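Local structure of bifunctional GH43-CE protein (Bacteroides eggerthii, 6MLY) at residues 23-33 / 270-279; 589-597 / 697-705. The protein probably acts in arabinoxylan breakdown, joining a family 43 glycoside hydrolase, likely a xylosidase, to a carbohydrate esterase in one chain. One frame throughout, in Å; residues are numbered along the deposited sequence.

How the contacts relate
Along the chain from the N terminus, contact 1 comes first: the loop 23-33 that leads into strand 34-38 meets 270-279 and so closes a circuit of 236 residues, joining the beginning of the glycoside hydrolase domain to the strand 275-282 near its end. The chain then runs through the concanavalin A-like beta domain before the esterase begins. There contact 2 closes a shorter loop of 99 residues, tying the loop that leads into helix 596-610, and its first turn, to the end of helix 696-701 within the alpha/beta hydrolase fold. The two are in series, neither nested nor crossed. The centres of contacts 1 and 2 are about 49 Å apart, on opposite sides of the chain's centre.

Contact 1: residues 23-33 / 270-279; sequences NPVIYADAPDM and CGAVGRIPYL. With EDO (1,2-ethanediol), chain F.
R275 and D32 face each other across 1,2-ethanediol, probably from the crystallisation liquor. R275 NH1 and NH2 both donate to its O1, at 2.8 and 2.9 Å, in the guanidinium plane, while the diol's O2 donates to D32 OD2. The salt bridge is long, D32 OD1 to R275 NH1 being 3.9 Å; the carboxylate oxygen stands off the guanidinium plane, leaving an attraction of charges. P31 CB sits over one guanidinium face, offset toward its rim. D32 lies about 6 Å, side chain to side chain, from D143, predicted to tune the pKa of the catalytic glutamate. The family 43 domain is a five-bladed beta-propeller, and here its N-terminal segment lies against the late strand 275-282. A30 N donates to R275 O at 3.1 Å. D29, its CG swung anti to the main-chain N (chi1 -170°), takes R275 N on the anti side of OD1 at 2.9 Å; its OD2 bonds to G486. The P277 ring packs against I26, M33 and A30, CG 3.6 Å from A30 CB. Y278 CE1 meets P24 CB at 3.9 Å, and its hydroxyl bonds weakly to E268. With alanine replacing Y278, P24 would probably lose this aromatic neighbour and E268 its hydroxyl partner.

Contact 2: residues 589-597 / 697-705; sequences SGDAKFPAQ and EAALIGGVP
The backbone of 589-597 passes the last turn of helix 696-701, with S589 CA 4.8 Å from L700 CA and F594 near I701. One nearly straight hydrogen bond joins the two main chains: F594 N donates to L700 O at 2.9 Å, with 175° at the hydrogen. The end of one helix thus lies beside the approach to another. The first helix ends in a Schellman motif, in which G702 takes positive phi, G703 N bonds back to A698 O, and G702 N bonds weakly to A699 O. On the other side of the contact, P595 follows a cis peptide bond and stands at the N-cap of helix 596-610.

K593 supplies the main polar side-chain link. Bent at chi2 (-60°) and extended beyond it, its chain passes G702 and brings NZ to A699 O at 2.7 Å, in the carbonyl plane. The same ammonium group bonds to S589 O at 2.6 Å, thus bridging the two segments. A positive charge at this helix end would probably interact favourably with the helix dipole. S589 lays CB against A699 O, while its OG bonds to W557 O. L700 makes an apolar contact with F594, its CG coming 4.2 Å from F594 CB. L700 CD1 rests against the amide end of Q597, 3.6 Å from Q597 CD, as these two side chains run past each other in opposite directions. The amide NE2 of Q597 bonds to R587 O.

The F594 ring, one face covered by P595 CB, turns away from helix 696-701 into the alpha/beta hydrolase core. There it touches M711 of helix 709-714, L636 of helix 629-639 and V653 of strand 651-654, while Q597 packs on L633 and I701 on M711.

Contact 1: residues 23-33 / 270-279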
loop_
_atom_site.group_PDB
_atom_site.type_symbol
_atom_site.label_atom_id
_atom_site.label_comp_id
_atom_site.label_asym_id
_atom_site.label_seq_id
_atom_site.Cartn_x
_atom_site.Cartn_y
_atom_site.Cartn_z
ATOM N N ASN A 23 -1.160 8.813 -22.024
ATOM C CA ASN A 23 -0.661 7.473 -21.765
ATOM C C ASN A 23 -0.134 7.453 -20.331
ATOM O O ASN A 23 0.459 8.439 -19.900
ATOM C CB ASN A 23 0.397 7.117 -22.818
ATOM C CG ASN A 23 1.084 5.787 -22.592
ATOM O OD1 ASN A 23 1.650 5.554 -21.521
ATOM N ND2 ASN A 23 1.059 4.927 -23.602
ATOM N N PRO A 24 -0.346 6.362 -19.580
ATOM C CA PRO A 24 -1.001 5.127 -19.989
ATOM C C PRO A 24 -2.523 5.244 -20.153
ATOM O O PRO A 24 -3.194 5.807 -19.283
ATOM C CB PRO A 24 -0.696 4.164 -18.833
ATOM C CG PRO A 24 -0.655 5.066 -17.632
ATOM C CD PRO A 24 -0.021 6.339 -18.148
ATOM N N VAL A 25 -3.032 4.678 -21.255
ATOM C CA VAL A 25 -4.441 4.777 -21.650
ATOM C C VAL A 25 -5.314 3.981 -20.673
ATOM O O VAL A 25 -6.499 4.284 -20.519
ATOM C CB VAL A 25 -4.660 4.307 -23.102
ATOM C CG1 VAL A 25 -3.916 5.196 -24.089
ATOM C CG2 VAL A 25 -4.289 2.843 -23.302
ATOM N N ILE A 26 -4.728 2.940 -20.067
ATOM C CA ILE A 26 -5.315 2.239 -18.922
ATOM C C ILE A 26 -4.259 2.148 -17.814
ATOM O O ILE A 26 -3.321 1.359 -17.915
ATOM C CB ILE A 26 -5.833 0.839 -19.315
ATOM C CG1 ILE A 26 -6.931 0.908 -20.382
ATOM C CG2 ILE A 26 -6.288 0.076 -18.073
ATOM C CD1 ILE A 26 -7.425 -0.440 -20.848
ATOM N N TYR A 27 -4.426 2.944 -16.752
ATOM C CA TYR A 27 -3.540 2.862 -15.601
ATOM C C TYR A 27 -4.062 1.770 -14.658
ATOM O O TYR A 27 -4.592 2.066 -13.584
ATOM C CB TYR A 27 -3.423 4.222 -14.908
ATOM C CG TYR A 27 -2.090 4.490 -14.253
ATOM C CD1 TYR A 27 -1.525 5.756 -14.287
ATOM C CD2 TYR A 27 -1.378 3.483 -13.618
ATOM C CE1 TYR A 27 -0.300 6.020 -13.693
ATOM C CE2 TYR A 27 -0.151 3.729 -13.022
ATOM C CZ TYR A 27 0.389 5.003 -13.054
ATOM O OH TYR A 27 1.590 5.248 -12.452
ATOM N N ALA A 28 -3.910 0.510 -15.084
ATOM C CA ALA A 28 -4.383 -0.655 -14.330
ATOM C C ALA A 28 -3.895 -1.944 -14.998
ATOM O O ALA A 28 -3.472 -1.937 -16.154
ATOM C CB ALA A 28 -5.889 -0.645 -14.225
ATOM N N ASP A 29 -3.992 -3.044 -14.249
ATOM C CA ASP A 29 -3.425 -4.332 -14.605
ATOM C C ASP A 29 -4.308 -4.989 -15.675
ATOM O O ASP A 29 -5.300 -5.650 -15.360
ATOM C CB ASP A 29 -3.260 -5.187 -13.346
ATOM C CG ASP A 29 -2.461 -6.464 -13.527
ATOM O OD1 ASP A 29 -1.371 -6.407 -14.134
ATOM O OD2 ASP A 29 -2.930 -7.508 -13.036
ATOM N N ALA A 30 -3.937 -4.767 -16.943
ATOM C CA ALA A 30 -4.562 -5.390 -18.107
ATOM C C ALA A 30 -3.465 -5.973 -18.993
ATOM O O ALA A 30 -3.197 -5.459 -20.075
ATOM C CB ALA A 30 -5.399 -4.378 -18.852
ATOM N N PRO A 31 -2.780 -7.048 -18.539
ATOM C CA PRO A 31 -1.661 -7.630 -19.283
ATOM C C PRO A 31 -2.072 -8.567 -20.429
ATOM O O PRO A 31 -3.180 -9.100 -20.423
ATOM C CB PRO A 31 -0.920 -8.432 -18.203
ATOM C CG PRO A 31 -2.016 -8.868 -17.251
ATOM C CD PRO A 31 -3.025 -7.737 -17.261
ATOM N N ASP A 32 -1.148 -8.754 -21.379
ATOM C CA ASP A 32 -1.276 -9.688 -22.499
ATOM C C ASP A 32 -2.543 -9.359 -23.294
ATOM O O ASP A 32 -3.479 -10.161 -23.360
ATOM C CB ASP A 32 -1.284 -11.138 -22.018
ATOM C CG ASP A 32 -0.055 -11.532 -21.219
ATOM O OD1 ASP A 32 0.793 -10.648 -20.955
ATOM O OD2 ASP A 32 0.042 -12.721 -20.860
ATOM N N MET A 33 -2.549 -8.160 -23.880
ATOM C CA MET A 33 -3.652 -7.688 -24.687
ATOM C C MET A 33 -3.625 -8.398 -26.046
ATOM O O MET A 33 -2.564 -8.626 -26.628
ATOM C CB MET A 33 -3.564 -6.176 -24.914
ATOM C CG MET A 33 -3.895 -5.360 -23.684
ATOM S SD MET A 33 -3.787 -3.576 -23.986
ATOM C CE MET A 33 -2.015 -3.369 -24.146
ATOM N N CYS A 270 4.702 -1.500 -14.329
ATOM C CA CYS A 270 4.701 -0.258 -13.530
ATOM C C CYS A 270 4.598 -0.589 -12.036
ATOM O O CYS A 270 3.939 0.130 -11.287
ATOM C CB CYS A 270 3.559 0.666 -13.955
ATOM S SG CYS A 270 3.941 2.438 -13.817
ATOM N N GLY A 271 5.254 -1.676 -11.610
ATOM C CA GLY A 271 5.367 -2.034 -10.190
ATOM C C GLY A 271 4.104 -2.679 -9.635
ATOM O O GLY A 271 3.564 -3.621 -10.225
ATOM N N ALA A 272 3.639 -2.159 -8.488
ATOM C CA ALA A 272 2.610 -2.797 -7.642
ATOM C C ALA A 272 1.255 -2.827 -8.361
ATOM O O ALA A 272 0.600 -3.875 -8.415
ATOM C CB ALA A 272 2.511 -2.078 -6.319
ATOM N N VAL A 273 0.851 -1.674 -8.909
ATOM C CA VAL A 273 -0.411 -1.536 -9.648
ATOM C C VAL A 273 -0.534 -2.685 -10.662
ATOM O O VAL A 273 -1.629 -3.216 -10.869
ATOM C CB VAL A 273 -0.527 -0.150 -10.317
ATOM C CG1 VAL A 273 0.293 -0.045 -11.597
ATOM C CG2 VAL A 273 -1.978 0.237 -10.568
ATOM N N GLY A 274 0.592 -3.071 -11.275
ATOM C CA GLY A 274 0.657 -4.238 -12.163
ATOM C C GLY A 274 1.317 -3.922 -13.497
ATOM O O GLY A 274 2.388 -3.307 -13.541
ATOM N N ARG A 275 0.664 -4.367 -14.581
ATOM C CA ARG A 275 1.176 -4.291 -15.964
ATOM C C ARG A 275 0.134 -3.572 -16.835
ATOM O O ARG A 275 -0.932 -4.117 -17.117
ATOM C CB ARG A 275 1.515 -5.703 -16.455
ATOM C CG ARG A 275 2.417 -6.482 -15.506
ATOM C CD ARG A 275 2.993 -7.755 -16.104
ATOM N NE ARG A 275 2.091 -8.898 -16.001
ATOM C CZ ARG A 275 2.112 -9.957 -16.807
ATOM N NH1 ARG A 275 2.999 -10.036 -17.784
ATOM N NH2 ARG A 275 1.236 -10.932 -16.643
ATOM N N ILE A 276 0.461 -2.339 -17.247
ATOM C CA ILE A 276 -0.534 -1.326 -17.632
ATOM C C ILE A 276 -0.445 -1.056 -19.135
ATOM O O ILE A 276 0.638 -0.807 -19.659
ATOM C CB ILE A 276 -0.369 -0.039 -16.784
ATOM C CG1 ILE A 276 1.029 0.574 -16.886
ATOM C CG2 ILE A 276 -0.730 -0.287 -15.325
ATOM C CD1 ILE A 276 1.083 2.018 -16.458
ATOM N N PRO A 277 -1.572 -1.144 -19.880
ATOM C CA PRO A 277 -1.611 -0.813 -21.308
ATOM C C PRO A 277 -1.019 0.537 -21.748
ATOM O O PRO A 277 -1.214 1.561 -21.073
ATOM C CB PRO A 277 -3.117 -0.805 -21.595
ATOM C CG PRO A 277 -3.656 -1.871 -20.680
ATOM C CD PRO A 277 -2.860 -1.680 -19.408
ATOM N N TYR A 278 -0.321 0.497 -22.895
ATOM C CA TYR A 278 0.303 1.639 -23.568
ATOM C C TYR A 278 -0.073 1.610 -25.058
ATOM O O TYR A 278 -0.050 0.550 -25.688
ATOM C CB TYR A 278 1.829 1.586 -23.442
ATOM C CG TYR A 278 2.413 2.219 -22.203
ATOM C CD1 TYR A 278 2.062 1.778 -20.937
ATOM C CD2 TYR A 278 3.348 3.240 -22.291
ATOM C CE1 TYR A 278 2.605 2.348 -19.797
ATOM C CE2 TYR A 278 3.899 3.822 -21.160
ATOM C CZ TYR A 278 3.525 3.375 -19.905
ATOM O OH TYR A 278 4.060 3.935 -18.782
ATOM N N LEU A 279 -0.410 2.782 -25.609
ATOM C CA LEU A 279 -0.636 2.965 -27.037
ATOM C C LEU A 279 0.435 3.911 -27.597
ATOM O O LEU A 279 0.630 5.007 -27.073
ATOM C CB LEU A 279 -2.045 3.527 -27.252
ATOM C CG LEU A 279 -3.189 2.526 -27.092
ATOM C CD1 LEU A 279 -4.539 3.208 -27.248
ATOM C CD2 LEU A 279 -3.058 1.388 -28.093
HETATM C C1 EDO F . 2.941 -13.388 -18.967
HETATM O O1 EDO F . 2.030 -12.295 -19.132
HETATM C C2 EDO F . 2.135 -14.645 -18.680
HETATM O O2 EDO F . 1.216 -14.870 -19.759
#

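Contact 2: residues 589-597 / 697-705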
loop_
_atom_site.group_PDB
_atom_site.type_symbol
_atom_site.label_atom_id
_atom_site.label_comp_id
_atom_site.label_asym_id
_atom_site.label_seq_id
_atom_site.Cartn_x
_atom_site.Cartn_y
_atom_site.Cartn_z
ATOM N N SER A 589 21.633 2.745 19.080
ATOM C CA SER A 589 22.951 2.798 19.705
ATOM C C SER A 589 23.855 1.699 19.130
ATOM O O SER A 589 25.075 1.774 19.260
ATOM C CB SER A 589 22.856 2.716 21.212
ATOM O OG SER A 589 22.099 1.588 21.621
ATOM N N GLY A 590 23.246 0.680 18.507
ATOM C CA GLY A 590 23.963 -0.351 17.750
ATOM C C GLY A 590 24.493 0.184 16.429
ATOM O O GLY A 590 25.618 -0.120 16.041
ATOM N N ASP A 591 23.666 0.990 15.749
ATOM C CA ASP A 591 23.977 1.580 14.441
ATOM C C ASP A 591 25.127 2.584 14.578
ATOM O O ASP A 591 26.191 2.395 13.986
ATOM C CB ASP A 591 22.744 2.255 13.834
ATOM C CG ASP A 591 21.592 1.300 13.583
ATOM O OD1 ASP A 591 21.750 0.410 12.717
ATOM O OD2 ASP A 591 20.549 1.452 14.253
ATOM N N ALA A 592 24.891 3.650 15.354
ATOM C CA ALA A 592 25.885 4.693 15.634
ATOM C C ALA A 592 25.876 5.000 17.136
ATOM O O ALA A 592 25.099 4.409 17.882
ATOM C CB ALA A 592 25.587 5.921 14.807
ATOM N N LYS A 593 26.749 5.917 17.564
ATOM C CA LYS A 593 26.825 6.358 18.960
ATOM C C LYS A 593 26.539 7.864 19.033
ATOM O O LYS A 593 26.615 8.569 18.025
ATOM C CB LYS A 593 28.198 6.029 19.556
ATOM C CG LYS A 593 28.613 4.563 19.486
ATOM C CD LYS A 593 27.682 3.607 20.217
ATOM C CE LYS A 593 28.087 2.152 20.085
ATOM N NZ LYS A 593 27.145 1.246 20.786
ATOM N N PHE A 594 26.210 8.338 20.242
ATOM C CA PHE A 594 25.924 9.755 20.512
ATOM C C PHE A 594 27.117 10.592 20.054
ATOM O O PHE A 594 28.262 10.230 20.316
ATOM C CB PHE A 594 25.608 9.972 21.996
ATOM C CG PHE A 594 25.129 11.360 22.344
ATOM C CD1 PHE A 594 26.019 12.332 22.774
ATOM C CD2 PHE A 594 23.790 11.698 22.227
ATOM C CE1 PHE A 594 25.580 13.612 23.074
ATOM C CE2 PHE A 594 23.352 12.977 22.536
ATOM C CZ PHE A 594 24.249 13.931 22.958
ATOM N N PRO A 595 26.856 11.709 19.368
ATOM C CA PRO A 595 25.551 12.334 19.202
ATOM C C PRO A 595 24.750 12.037 17.921
ATOM O O PRO A 595 24.071 12.931 17.420
ATOM C CB PRO A 595 25.970 13.808 19.163
ATOM C CG PRO A 595 27.203 13.775 18.292
ATOM C CD PRO A 595 27.910 12.510 18.731
ATOM N N ALA A 596 24.818 10.802 17.410
ATOM C CA ALA A 596 24.033 10.378 16.235
ATOM C C ALA A 596 22.533 10.617 16.463
ATOM O O ALA A 596 21.834 11.101 15.571
ATOM C CB ALA A 596 24.304 8.924 15.942
ATOM N N GLN A 597 22.061 10.296 17.676
ATOM C CA GLN A 597 20.631 10.236 18.006
ATOM C C GLN A 597 20.011 11.641 17.976
ATOM O O GLN A 597 18.885 11.808 17.516
ATOM C CB GLN A 597 20.423 9.566 19.366
ATOM C CG GLN A 597 20.621 8.054 19.349
ATOM C CD GLN A 597 22.024 7.631 18.979
ATOM O OE1 GLN A 597 22.997 8.337 19.237
ATOM N NE2 GLN A 597 22.139 6.466 18.364
ATOM N N GLU A 697 22.782 3.493 28.524
ATOM C CA GLU A 697 23.545 4.736 28.351
ATOM C C GLU A 697 24.998 4.416 27.971
ATOM O O GLU A 697 25.605 5.155 27.194
ATOM C CB GLU A 697 23.469 5.631 29.597
ATOM C CG GLU A 697 23.740 4.932 30.918
ATOM C CD GLU A 697 22.499 4.674 31.760
ATOM O OE1 GLU A 697 21.585 3.970 31.268
ATOM O OE2 GLU A 697 22.442 5.198 32.909
ATOM N N ALA A 698 25.540 3.318 28.514
ATOM C CA ALA A 698 26.890 2.842 28.184
ATOM C C ALA A 698 26.967 2.442 26.698
ATOM O O ALA A 698 27.982 2.681 26.027
ATOM C CB ALA A 698 27.259 1.688 29.086
ATOM N N ALA A 699 25.892 1.825 26.192
ATOM C CA ALA A 699 25.783 1.453 24.789
ATOM C C ALA A 699 25.630 2.709 23.921
ATOM O O ALA A 699 26.112 2.731 22.797
ATOM C CB ALA A 699 24.622 0.508 24.588
ATOM N N LEU A 700 24.952 3.736 24.446
ATOM C CA LEU A 700 24.606 4.937 23.679
ATOM C C LEU A 700 25.854 5.778 23.390
ATOM O O LEU A 700 25.946 6.397 22.341
ATOM C CB LEU A 700 23.568 5.755 24.454
ATOM C CG LEU A 700 23.211 7.113 23.850
ATOM C CD1 LEU A 700 22.485 6.941 22.523
ATOM C CD2 LEU A 700 22.383 7.942 24.831
ATOM N N ILE A 701 26.789 5.825 24.340
ATOM C CA ILE A 701 28.002 6.633 24.202
ATOM C C ILE A 701 29.132 5.762 23.645
ATOM O O ILE A 701 30.160 6.283 23.232
ATOM C CB ILE A 701 28.399 7.284 25.544
ATOM C CG1 ILE A 701 28.911 6.254 26.557
ATOM C CG2 ILE A 701 27.243 8.104 26.100
ATOM C CD1 ILE A 701 29.485 6.856 27.814
ATOM N N GLY A 702 28.940 4.440 23.660
ATOM C CA GLY A 702 29.988 3.509 23.282
ATOM C C GLY A 702 31.193 3.668 24.190
ATOM O O GLY A 702 32.285 3.998 23.737
ATOM N N GLY A 703 30.965 3.449 25.487
ATOM C CA GLY A 703 31.968 3.658 26.519
ATOM C C GLY A 703 31.393 3.425 27.906
ATOM O O GLY A 703 30.172 3.352 28.082
ATOM N N VAL A 704 32.287 3.334 28.897
ATOM C CA VAL A 704 31.937 2.905 30.252
ATOM C C VAL A 704 31.627 4.146 31.094
ATOM O O VAL A 704 32.529 4.907 31.437
ATOM C CB VAL A 704 33.039 2.004 30.853
ATOM C CG1 VAL A 704 34.446 2.574 30.698
ATOM C CG2 VAL A 704 32.757 1.647 32.301
ATOM N N PRO A 705 30.343 4.389 31.456
ATOM C CA PRO A 705 29.897 5.666 32.028
ATOM C C PRO A 705 30.800 6.343 33.077
ATOM O O PRO A 705 31.113 7.531 32.942
ATOM C CB PRO A 705 28.571 5.264 32.690
ATOM C CG PRO A 705 28.013 4.231 31.749
ATOM C CD PRO A 705 29.230 3.433 31.329
#